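Local atomic coordinates of putative alcohol dehydrogenase (Sinorhizobium meliloti, PDB entry 4J6F), a protein that probably acts as an alcohol dehydrogenase of the medium-chain family, possibly zinc-dependent, using a nicotinamide adenine dinucleotide cofactor. Residues A[221-226]-A[279-284]; A[289-294]-A[298-303]. All coordinates share one frame; numbering follows the deposited sequence.

Of the four segments, the one on helix 218-229 comes first along the chain; this helix packs on the six-stranded parallel sheet of the Rossmann-type domain. Contact 1 closes when strand 277-280 brings residues 279-284 back against that helix, enclosing a loop of 52 residues. Contact 2 opens only afterwards, in helix 287-293, and closes across a tight turn on strand 299-302. The two are therefore in series, neither nested nor crossed, with centres about 11 Å apart. Strands 277-280 and 299-302 are neighbours in the sheet: Asp280 N hydrogen-bonds Thr301 O, and Asp280 OD2 and Tyr300 OH share a hydrogen bond. Together the contacts tie helices on the two faces to neighbouring strands of one sheet.

Contact 1: residues A[221-226]-A[279-284]; sequences SAIIQL and ADLVGG
Ile223 meets Ala279 and Leu281 with no flat group at the interface; nearby is the carboxylate of Asp280, whose CB points away from the helix. Two backbone amides reach its OD1 from the same face, and OD2 shares a hydrogen bond with Tyr300 OH. Gly283 N lies on the syn side, 2.9 Å from Asp280 OD1 in a nearly straight bond (172°); Val282 N stands well above the plane, 3.0 Å from that oxygen. The pair forms an Asx turn and the wider Asx motif, which bends the chain as it leaves strand 277-280; Thr213 OG1 also bonds OD1. Ile223 has CG1 beside its backbone N (chi1 -84°) and a nearly extended end, which carries CD1 to 4.0 Å from Ala279 CB. The same methyl meets Leu281 CD1 tip to tip at 4.2 Å. Met198 of helix 189-201 touches both Ile223 and Ala279 and extends the apolar patch. In this Rossmann-type sheet with a helix on its face, the chemistry implies a division of labour: no hydrogen bond crosses between the segments, so Ile223 meets the strand side through methyl packing alone, while the Asp280 carboxylate makes its hydrogen bonds on the other face.

Contact 2: residues A[289-294]-A[298-303]; sequences DLLKIL and GRYTTA
Leu294, just after helix 287-293, lies across the start of strand 299-302, the second strand of a right-handed beta-alpha-beta crossover in the Rossmann-type sheet. Its CB points at the strand but is too far back to touch it. CG, anti to the backbone N (chi1 -161°), comes within 4.0 Å of Gly298 CA. The branches then divide: CD1 settles 3.9 Å from Arg299 O, while CD2 lies 3.8 Å from Arg299 C and 4.0 Å from Tyr300 CB. One leucine thus covers a peptide unit and the root of a tyrosine. No hydrogen bond crosses between the two segments. Further up the helix, Leu290 CD1 comes to the edge of the Tyr300 ring, 4.4 Å from CE2, and Leu291 CD2 approaches obliquely, 4.3 Å from CD2 of that ring. Phe287 adds an edge-to-face contact, and Leu315 of the second subunit also packs on Tyr300. Replacing Leu294 by alanine removes CG and both methyls, which is likely to open a gap over the Arg299-Tyr300 peptide and leave Tyr300 CB without its helix-side neighbour. Near the C-terminal end of the helix, Lys321 NZ hydrogen-bonds three carbonyl oxygens: Leu291 O, Lys292 O and Leu294 O.

Contact 1: residues A[221-226]-A[279-284]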
loop_
_atom_site.group_PDB
_atom_site.type_symbol
_atom_site.label_atom_id
_atom_site.label_comp_id
_atom_site.label_asym_id
_atom_site.label_seq_id
_atom_site.Cartn_x
_atom_site.Cartn_y
_atom_site.Cartn_z
ATOM N N SER A 221 5.307 20.699 -4.714
ATOM C CA SER A 221 5.392 21.498 -5.927
ATOM C C SER A 221 5.861 20.665 -7.091
ATOM O O SER A 221 5.347 20.804 -8.197
ATOM C CB SER A 221 6.351 22.657 -5.725
ATOM O OG SER A 221 5.797 23.561 -4.792
ATOM N N ALA A 222 6.832 19.795 -6.836
ATOM C CA ALA A 222 7.428 19.024 -7.898
ATOM C C ALA A 222 6.370 18.113 -8.462
ATOM O O ALA A 222 6.202 18.016 -9.676
ATOM C CB ALA A 222 8.608 18.220 -7.379
ATOM N N ILE A 223 5.632 17.465 -7.574
ATOM C CA ILE A 223 4.620 16.543 -8.012
ATOM C C ILE A 223 3.585 17.232 -8.880
ATOM O O ILE A 223 3.144 16.656 -9.872
ATOM C CB ILE A 223 3.987 15.802 -6.839
ATOM C CG1 ILE A 223 4.867 14.620 -6.502
ATOM C CG2 ILE A 223 2.603 15.290 -7.207
ATOM C CD1 ILE A 223 4.634 14.105 -5.123
ATOM N N ILE A 224 3.223 18.463 -8.529
ATOM C CA ILE A 224 2.306 19.244 -9.356
ATOM C C ILE A 224 2.844 19.411 -10.785
ATOM O O ILE A 224 2.124 19.181 -11.763
ATOM C CB ILE A 224 1.974 20.600 -8.703
ATOM C CG1 ILE A 224 1.235 20.345 -7.387
ATOM C CG2 ILE A 224 1.151 21.494 -9.642
ATOM C CD1 ILE A 224 1.004 21.582 -6.553
ATOM N N GLN A 225 4.111 19.781 -10.899
ATOM C CA GLN A 225 4.747 19.898 -12.210
ATOM C C GLN A 225 4.871 18.538 -12.891
ATOM O O GLN A 225 4.473 18.380 -14.055
ATOM C CB GLN A 225 6.115 20.578 -12.119
ATOM C CG GLN A 225 6.082 22.048 -11.734
ATOM C CD GLN A 225 7.325 22.766 -12.202
ATOM O OE1 GLN A 225 7.400 23.203 -13.360
ATOM N NE2 GLN A 225 8.323 22.882 -11.317
ATOM N N LEU A 226 5.387 17.547 -12.169
ATOM C CA LEU A 226 5.568 16.239 -12.774
ATOM C C LEU A 226 4.235 15.624 -13.205
ATOM O O LEU A 226 4.163 14.975 -14.238
ATOM C CB LEU A 226 6.348 15.313 -11.857
ATOM C CG LEU A 226 7.760 15.766 -11.490
ATOM C CD1 LEU A 226 8.240 14.928 -10.324
ATOM C CD2 LEU A 226 8.736 15.641 -12.641
ATOM N N ALA A 279 -1.151 12.011 -3.292
ATOM C CA ALA A 279 0.261 12.194 -2.976
ATOM C C ALA A 279 0.299 12.992 -1.674
ATOM O O ALA A 279 -0.080 14.173 -1.631
ATOM C CB ALA A 279 0.965 12.943 -4.097
ATOM N N ASP A 280 0.712 12.332 -0.602
ATOM C CA ASP A 280 0.676 12.916 0.732
ATOM C C ASP A 280 2.067 13.290 1.215
ATOM O O ASP A 280 2.969 12.452 1.229
ATOM C CB ASP A 280 0.056 11.922 1.701
ATOM C CG ASP A 280 -0.154 12.494 3.078
ATOM O OD1 ASP A 280 -0.154 13.736 3.256
ATOM O OD2 ASP A 280 -0.340 11.680 4.000
ATOM N N LEU A 281 2.246 14.544 1.610
ATOM C CA LEU A 281 3.529 14.956 2.159
ATOM C C LEU A 281 3.394 15.513 3.553
ATOM O O LEU A 281 4.375 15.966 4.151
ATOM C CB LEU A 281 4.210 15.937 1.230
ATOM C CG LEU A 281 4.541 15.083 0.014
ATOM C CD1 LEU A 281 4.237 15.798 -1.300
ATOM C CD2 LEU A 281 5.956 14.529 0.111
ATOM N N VAL A 282 2.164 15.511 4.047
ATOM C CA VAL A 282 1.836 15.992 5.376
ATOM C C VAL A 282 1.570 14.890 6.401
ATOM O O VAL A 282 2.130 14.906 7.480
ATOM C CB VAL A 282 0.608 16.912 5.307
ATOM C CG1 VAL A 282 0.295 17.500 6.663
ATOM C CG2 VAL A 282 0.840 18.009 4.298
ATOM N N GLY A 283 0.729 13.926 6.048
ATOM C CA GLY A 283 0.323 12.883 6.974
ATOM C C GLY A 283 -0.379 13.444 8.194
ATOM O O GLY A 283 -1.194 14.369 8.086
ATOM N N GLY A 284 -0.061 12.883 9.359
ATOM C CA GLY A 284 -0.630 13.335 10.626
ATOM C C GLY A 284 -2.146 13.303 10.714
ATOM O O GLY A 284 -2.772 12.297 10.380
#

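Contact 2: residues A[289-294]-A[298-303]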
loop_
_atom_site.group_PDB
_atom_site.type_symbol
_atom_site.label_atom_id
_atom_site.label_comp_id
_atom_site.label_asym_id
_atom_site.label_seq_id
_atom_site.Cartn_x
_atom_site.Cartn_y
_atom_site.Cartn_z
ATOM N N ASP A 289 -8.495 11.314 6.514
ATOM C CA ASP A 289 -9.376 12.027 5.604
ATOM C C ASP A 289 -9.018 11.756 4.154
ATOM O O ASP A 289 -9.900 11.626 3.303
ATOM C CB ASP A 289 -9.369 13.527 5.898
ATOM C CG ASP A 289 -10.290 13.896 7.040
ATOM O OD1 ASP A 289 -11.047 13.024 7.535
ATOM O OD2 ASP A 289 -10.272 15.073 7.439
ATOM N N LEU A 290 -7.720 11.667 3.883
ATOM C CA LEU A 290 -7.251 11.388 2.547
ATOM C C LEU A 290 -7.736 10.015 2.068
ATOM O O LEU A 290 -8.178 9.876 0.924
ATOM C CB LEU A 290 -5.741 11.465 2.514
ATOM C CG LEU A 290 -5.198 12.862 2.726
ATOM C CD1 LEU A 290 -3.704 12.767 2.953
ATOM C CD2 LEU A 290 -5.509 13.747 1.533
ATOM N N LEU A 291 -7.666 9.013 2.951
ATOM C CA LEU A 291 -8.206 7.681 2.658
ATOM C C LEU A 291 -9.711 7.709 2.419
ATOM O O LEU A 291 -10.230 6.888 1.659
ATOM C CB LEU A 291 -7.889 6.682 3.772
ATOM C CG LEU A 291 -6.438 6.425 4.204
ATOM C CD1 LEU A 291 -6.421 5.300 5.232
ATOM C CD2 LEU A 291 -5.508 6.105 3.038
ATOM N N LYS A 292 -10.411 8.640 3.064
ATOM C CA LYS A 292 -11.848 8.802 2.844
ATOM C C LYS A 292 -12.140 9.353 1.446
ATOM O O LYS A 292 -13.036 8.869 0.753
ATOM C CB LYS A 292 -12.461 9.711 3.905
ATOM C CG LYS A 292 -12.498 9.121 5.306
ATOM C CD LYS A 292 -13.064 10.124 6.313
ATOM C CE LYS A 292 -14.478 10.568 5.945
ATOM N NZ LYS A 292 -14.834 11.886 6.530
ATOM N N ILE A 293 -11.364 10.363 1.052
ATOM C CA ILE A 293 -11.515 11.076 -0.220
ATOM C C ILE A 293 -11.153 10.199 -1.418
ATOM O O ILE A 293 -11.804 10.247 -2.455
ATOM C CB ILE A 293 -10.645 12.349 -0.213
ATOM C CG1 ILE A 293 -11.284 13.412 0.686
ATOM C CG2 ILE A 293 -10.436 12.889 -1.619
ATOM C CD1 ILE A 293 -10.308 14.413 1.280
ATOM N N LEU A 294 -10.105 9.403 -1.254
ATOM C CA LEU A 294 -9.600 8.524 -2.284
ATOM C C LEU A 294 -10.700 7.585 -2.798
ATOM O O LEU A 294 -11.423 6.971 -2.005
ATOM C CB LEU A 294 -8.434 7.731 -1.697
ATOM C CG LEU A 294 -7.452 7.059 -2.644
ATOM C CD1 LEU A 294 -7.021 8.006 -3.756
ATOM C CD2 LEU A 294 -6.249 6.576 -1.849
ATOM N N GLY A 298 -8.296 3.211 -5.452
ATOM C CA GLY A 298 -7.369 4.319 -5.600
ATOM C C GLY A 298 -6.072 4.029 -4.878
ATOM O O GLY A 298 -5.982 3.078 -4.102
ATOM N N ARG A 299 -5.058 4.829 -5.197
ATOM C CA ARG A 299 -3.695 4.642 -4.724
ATOM C C ARG A 299 -3.165 5.836 -3.943
ATOM O O ARG A 299 -3.298 6.970 -4.361
ATOM C CB ARG A 299 -2.764 4.365 -5.896
ATOM C CG ARG A 299 -3.144 3.160 -6.713
ATOM C CD ARG A 299 -4.005 3.556 -7.880
ATOM N NE ARG A 299 -3.222 4.181 -8.930
ATOM C CZ ARG A 299 -3.749 4.822 -9.960
ATOM N NH1 ARG A 299 -5.055 4.919 -10.068
ATOM N NH2 ARG A 299 -2.975 5.363 -10.872
ATOM N N TYR A 300 -2.556 5.549 -2.801
ATOM C CA TYR A 300 -2.025 6.553 -1.921
ATOM C C TYR A 300 -0.517 6.408 -2.009
ATOM O O TYR A 300 0.005 5.291 -2.089
ATOM C CB TYR A 300 -2.533 6.276 -0.496
ATOM C CG TYR A 300 -1.834 7.061 0.589
ATOM C CD1 TYR A 300 -0.623 6.607 1.133
ATOM C CD2 TYR A 300 -2.367 8.258 1.064
ATOM C CE1 TYR A 300 0.036 7.324 2.113
ATOM C CE2 TYR A 300 -1.715 8.982 2.057
ATOM C CZ TYR A 300 -0.510 8.514 2.572
ATOM O OH TYR A 300 0.152 9.220 3.554
ATOM N N THR A 301 0.192 7.523 -1.998
ATOM C CA THR A 301 1.636 7.461 -2.023
ATOM C C THR A 301 2.277 8.557 -1.176
ATOM O O THR A 301 1.766 9.661 -1.106
ATOM C CB THR A 301 2.157 7.489 -3.461
ATOM O OG1 THR A 301 3.569 7.239 -3.453
ATOM C CG2 THR A 301 1.853 8.824 -4.126
ATOM N N THR A 302 3.387 8.241 -0.514
ATOM C CA THR A 302 4.066 9.203 0.355
ATOM C C THR A 302 5.575 8.986 0.398
ATOM O O THR A 302 6.060 7.874 0.197
ATOM C CB THR A 302 3.502 9.153 1.793
ATOM O OG1 THR A 302 4.180 10.106 2.618
ATOM C CG2 THR A 302 3.683 7.782 2.408
ATOM N N ALA A 303 6.316 10.066 0.605
ATOM C CA ALA A 303 7.742 10.000 0.901
ATOM C C ALA A 303 8.182 10.899 2.052
ATOM O O ALA A 303 9.361 11.128 2.241
ATOM C CB ALA A 303 8.566 10.280 -0.336
#